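Local coordinates for aminoacyl-tRNA synthetase-interacting multifunctional protein p43 (Plasmodium vivax, PDB 6IPA) that probably binds tRNA through its C-terminal EMAP II-like domain and interacts with aminoacyl-tRNA synthetases, at residues L68-G73 with G116-G121; L99-L104 with N164-I169. One frame throughout, in Å; residues are numbered along the deposited sequence.

Overall arrangement
Along the chain the four segments alternate: 68-73, 99-104, 116-121, then 164-169, so the two contacts interlock instead of following one another. Their centres lie about 12 Å apart. Segments 68-73 and 99-104 lie on strands 66-71 and 97-101 of the same four-stranded antiparallel sheet, with strand 48-58 between them. Segment 116-121 runs beside 99-104, where Leu119 N lies 3.0 Å from Leu99 O, a probable hydrogen bond. Interaction 1 packs the inside of the OB-type tRNA-binding domain, while interaction 2 joins segment 99-104 to helix 165-169. Both are buried, one within the OB-type part, the other linking it to a later helix.

Interaction 1 (L68-G73 with G116-G121); sequences LKINVG and GMVLCG
Ile70 and Val118 meet inside the OB-type barrel of the putative tRNA-binding domain, where strand 66-71 faces the segment leading into strand 120-123. The tight part of the contact is one methyl pair: Ile70 CD1 lies 3.5 Å from Val118 CG2, and the two side chains cross at a slant. Ile70 reaches this place with an extended outer arm, CD1 anti to CA about the CB-CG1 bond (chi2 -166°). Val118 offers the branch that lies beside its own backbone N, while CG1 stands anti to that N. Leu68, one inward-facing position earlier on the strand, approaches the same methyl more loosely, its CD2 4.3 Å from Val118 CG2.

All three residues are buried, yet they cover only 76 Å² between them, and the nearest CA atoms, Leu68 CA and Val118 CA, stand 9.5 Å apart. Such values fit side chains meeting across an interior, not neighbouring strands sharing backbone bonds. Other residues complete the packing: Val98 touches both Ile70 and Val118, and Ile80 covers Ile70 from strand 78-82.

The other side of strand 66-71 is polar and nearer to solvent. Lys69, partly exposed, takes no part in the contact with Val118 and forms a salt bridge through NZ to Asp79 OD1 on strand 78-82. Where the strand gives way to exposed Gly73, Asn71 to Gly73 form an Asx turn: Asn71 OD1 accepts from Gly73 N at 2.8 Å, with an angle of 154° at the hydrogen.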
# COMPACT_ATOMS: atom_id res chain seq x y z
N LEU A 68 10.98 -4.99 -4.49
CA LEU A 68 10.68 -5.52 -3.15
C LEU A 68 10.12 -6.90 -3.16
O LEU A 68 9.41 -7.26 -4.07
CB LEU A 68 9.68 -4.66 -2.39
CG LEU A 68 10.24 -3.35 -1.88
CD1 LEU A 68 10.77 -2.48 -3.03
CD2 LEU A 68 9.16 -2.66 -1.04
N LYS A 69 10.42 -7.65 -2.12
CA LYS A 69 9.84 -8.97 -1.91
C LYS A 69 9.02 -8.87 -0.64
O LYS A 69 9.54 -8.53 0.42
CB LYS A 69 10.92 -10.06 -1.83
CG LYS A 69 11.60 -10.31 -3.17
CD LYS A 69 12.63 -11.44 -3.07
CE LYS A 69 13.45 -11.59 -4.35
NZ LYS A 69 12.60 -12.16 -5.43
N ILE A 70 7.72 -9.11 -0.75
CA ILE A 70 6.85 -8.79 0.35
C ILE A 70 5.91 -9.96 0.64
O ILE A 70 5.24 -10.45 -0.23
CB ILE A 70 6.08 -7.50 0.10
CG1 ILE A 70 6.99 -6.40 -0.50
CG2 ILE A 70 5.53 -7.02 1.42
CD1 ILE A 70 6.36 -5.01 -0.44
N ASN A 71 5.96 -10.45 1.86
CA ASN A 71 5.13 -11.57 2.31
C ASN A 71 3.79 -10.98 2.70
O ASN A 71 3.72 -10.16 3.65
CB ASN A 71 5.78 -12.22 3.52
CG ASN A 71 4.88 -13.18 4.21
OD1 ASN A 71 3.71 -13.39 3.81
ND2 ASN A 71 5.39 -13.75 5.28
N VAL A 72 2.75 -11.35 1.96
CA VAL A 72 1.41 -10.81 2.23
C VAL A 72 0.46 -11.97 2.60
O VAL A 72 -0.74 -11.86 2.46
CB VAL A 72 0.84 -10.03 1.05
CG1 VAL A 72 1.47 -8.67 0.91
CG2 VAL A 72 1.05 -10.79 -0.22
N GLY A 73 1.01 -13.06 3.10
CA GLY A 73 0.23 -14.12 3.69
C GLY A 73 0.01 -15.21 2.72
O GLY A 73 -0.63 -16.18 3.06
N GLY A 116 0.89 -5.71 -7.15
CA GLY A 116 0.42 -4.92 -6.00
C GLY A 116 1.21 -3.61 -5.90
O GLY A 116 1.96 -3.28 -6.80
N MET A 117 1.04 -2.84 -4.83
CA MET A 117 1.87 -1.64 -4.61
C MET A 117 1.82 -1.24 -3.12
O MET A 117 0.88 -1.52 -2.42
CB MET A 117 1.46 -0.47 -5.53
CG MET A 117 0.46 0.51 -4.93
SD MET A 117 -0.38 1.68 -6.04
CE MET A 117 0.99 2.77 -6.47
N VAL A 118 2.86 -0.54 -2.67
CA VAL A 118 3.03 -0.23 -1.27
C VAL A 118 2.55 1.19 -1.07
O VAL A 118 2.81 2.04 -1.92
CB VAL A 118 4.49 -0.40 -0.80
CG1 VAL A 118 4.64 0.08 0.62
CG2 VAL A 118 4.92 -1.84 -0.95
N LEU A 119 1.82 1.41 0.04
CA LEU A 119 1.05 2.64 0.18
C LEU A 119 1.84 3.62 1.03
O LEU A 119 2.48 3.18 1.99
CB LEU A 119 -0.34 2.38 0.79
CG LEU A 119 -1.50 1.57 0.18
CD1 LEU A 119 -2.72 1.34 1.04
CD2 LEU A 119 -1.94 2.18 -1.11
N CYS A 120 1.78 4.91 0.69
CA CYS A 120 2.57 5.97 1.36
C CYS A 120 1.85 7.28 1.52
O CYS A 120 0.94 7.62 0.77
CB CYS A 120 3.82 6.35 0.56
SG CYS A 120 4.92 5.03 0.06
N GLY A 121 2.33 8.04 2.49
CA GLY A 121 1.93 9.40 2.69
C GLY A 121 2.93 10.32 2.03
O GLY A 121 4.15 10.01 1.99

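Interaction 2 (L99-L104 with N164-I169); sequences LVLANL and NPFFHI
Leu101 and Phe166 make the apolar part of this contact, which joins the segment carrying strand 97-101 and the residues after it to the short helix 165-169. One methyl does the touching: Leu101 CD2 comes to 3.5 Å from Phe166 CD1 and 3.9 Å from Phe166 CG, meeting the ring near its attached end and at an oblique angle. In both side chains CG stands opposite the backbone N (chi1 178° for Leu101); the second torsion of Leu101, 57° to CD1, leaves CD2 to prolong the chain, anti to CA, onto Phe166. Within the helix segment, Phe166 also packs on the next ring, its CD2 standing 4.0 Å above the plane of Phe167 and over its centre.

A mixed polar-apolar contact lies nearby. Leu104 CD2 rests 3.6 Å from Asn164 ND2, the two side chains crossing at about a right angle. This is van der Waals packing of a methyl against an amide nitrogen.

The hydrogen bonds within the helical segment are its own; none joins it to 99-104. Asn164 is the N-cap of the helix: its OD1 accepts from Phe166 N at 2.9 Å, with the donor tilted 29° from the carbonyl plane. Pro165 O takes two backbone donors, Ile169 N and His168 N. In the other segment, Asn103 gives ND2 to the backbone oxygens of Asp154 and Arg45, tying this part of the chain to those two residues.

With the amide oxygen of Asn164 committed to the helix start, the cap bond helps hold its amide group where the nitrogen meets Leu104. Between the two segments the contact is apolar and van der Waals, burying 131 Å²; the polar bonds fix the helix start and, through Asn103, link to other parts of the chain.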
# COMPACT_ATOMS: atom_id res chain seq x y z
N LEU A 99 1.58 -1.66 4.00
CA LEU A 99 0.21 -1.81 3.48
C LEU A 99 0.21 -1.98 1.99
O LEU A 99 0.54 -1.06 1.26
CB LEU A 99 -0.64 -0.61 3.83
CG LEU A 99 -0.84 -0.43 5.36
CD1 LEU A 99 -2.15 0.32 5.61
CD2 LEU A 99 -0.83 -1.73 6.16
N VAL A 100 -0.14 -3.17 1.54
CA VAL A 100 -0.16 -3.47 0.11
C VAL A 100 -1.57 -3.46 -0.45
O VAL A 100 -2.41 -4.19 0.06
CB VAL A 100 0.46 -4.87 -0.17
CG1 VAL A 100 0.43 -5.18 -1.66
CG2 VAL A 100 1.89 -4.92 0.35
N LEU A 101 -1.80 -2.65 -1.49
CA LEU A 101 -2.98 -2.78 -2.37
C LEU A 101 -2.81 -4.04 -3.23
O LEU A 101 -2.27 -4.00 -4.34
CB LEU A 101 -3.19 -1.54 -3.26
CG LEU A 101 -4.35 -1.60 -4.26
CD1 LEU A 101 -5.65 -1.87 -3.54
CD2 LEU A 101 -4.54 -0.33 -5.09
N ALA A 102 -3.33 -5.15 -2.72
CA ALA A 102 -3.12 -6.48 -3.32
C ALA A 102 -3.81 -6.81 -4.63
O ALA A 102 -3.35 -7.68 -5.36
CB ALA A 102 -3.49 -7.52 -2.29
N ASN A 103 -4.90 -6.13 -4.96
CA ASN A 103 -5.76 -6.57 -6.08
C ASN A 103 -5.62 -5.85 -7.39
O ASN A 103 -6.41 -6.08 -8.33
CB ASN A 103 -7.22 -6.64 -5.66
CG ASN A 103 -7.85 -5.28 -5.33
OD1 ASN A 103 -7.19 -4.33 -4.91
ND2 ASN A 103 -9.15 -5.21 -5.51
N LEU A 104 -4.59 -5.02 -7.50
CA LEU A 104 -4.12 -4.59 -8.78
C LEU A 104 -3.62 -5.84 -9.47
O LEU A 104 -3.23 -6.79 -8.77
CB LEU A 104 -2.95 -3.66 -8.58
CG LEU A 104 -3.24 -2.35 -7.88
CD1 LEU A 104 -1.93 -1.70 -7.44
CD2 LEU A 104 -3.94 -1.40 -8.83
N ASN A 164 -10.52 2.02 -12.71
CA ASN A 164 -9.97 1.40 -11.52
C ASN A 164 -10.40 2.24 -10.33
O ASN A 164 -9.97 3.39 -10.19
CB ASN A 164 -8.44 1.35 -11.62
CG ASN A 164 -7.77 0.71 -10.41
OD1 ASN A 164 -8.29 0.74 -9.29
ND2 ASN A 164 -6.61 0.11 -10.64
N PRO A 165 -11.26 1.68 -9.47
CA PRO A 165 -11.70 2.38 -8.28
C PRO A 165 -10.61 3.16 -7.59
O PRO A 165 -10.83 4.32 -7.22
CB PRO A 165 -12.17 1.25 -7.40
CG PRO A 165 -12.81 0.32 -8.37
CD PRO A 165 -11.94 0.39 -9.59
N PHE A 166 -9.44 2.56 -7.42
CA PHE A 166 -8.38 3.21 -6.67
C PHE A 166 -8.15 4.71 -7.00
O PHE A 166 -8.09 5.53 -6.08
CB PHE A 166 -7.05 2.47 -6.78
CG PHE A 166 -5.95 3.18 -6.02
CD1 PHE A 166 -5.79 2.95 -4.67
CD2 PHE A 166 -5.18 4.15 -6.63
CE1 PHE A 166 -4.83 3.64 -3.96
CE2 PHE A 166 -4.22 4.83 -5.93
CZ PHE A 166 -4.06 4.59 -4.59
N PHE A 167 -8.06 5.04 -8.28
CA PHE A 167 -7.74 6.40 -8.71
C PHE A 167 -8.91 7.37 -8.53
O PHE A 167 -8.71 8.60 -8.52
CB PHE A 167 -7.29 6.45 -10.18
CG PHE A 167 -6.15 5.55 -10.49
CD1 PHE A 167 -4.85 5.96 -10.26
CD2 PHE A 167 -6.38 4.26 -10.93
CE1 PHE A 167 -3.79 5.10 -10.50
CE2 PHE A 167 -5.32 3.40 -11.20
CZ PHE A 167 -4.02 3.82 -10.98
N HIS A 168 -10.12 6.82 -8.39
CA HIS A 168 -11.30 7.63 -8.13
C HIS A 168 -11.42 7.86 -6.64
O HIS A 168 -11.91 8.90 -6.18
CB HIS A 168 -12.55 6.90 -8.64
CG HIS A 168 -12.74 6.98 -10.13
ND1 HIS A 168 -13.48 7.97 -10.74
CD2 HIS A 168 -12.30 6.17 -11.13
CE1 HIS A 168 -13.50 7.77 -12.05
NE2 HIS A 168 -12.79 6.68 -12.31
N ILE A 169 -11.00 6.86 -5.89
CA ILE A 169 -11.02 6.90 -4.45
C ILE A 169 -9.86 7.76 -3.90
O ILE A 169 -10.03 8.50 -2.91
CB ILE A 169 -10.85 5.46 -3.93
CG1 ILE A 169 -12.08 4.60 -4.32
CG2 ILE A 169 -10.62 5.47 -2.43
CD1 ILE A 169 -11.89 3.08 -4.26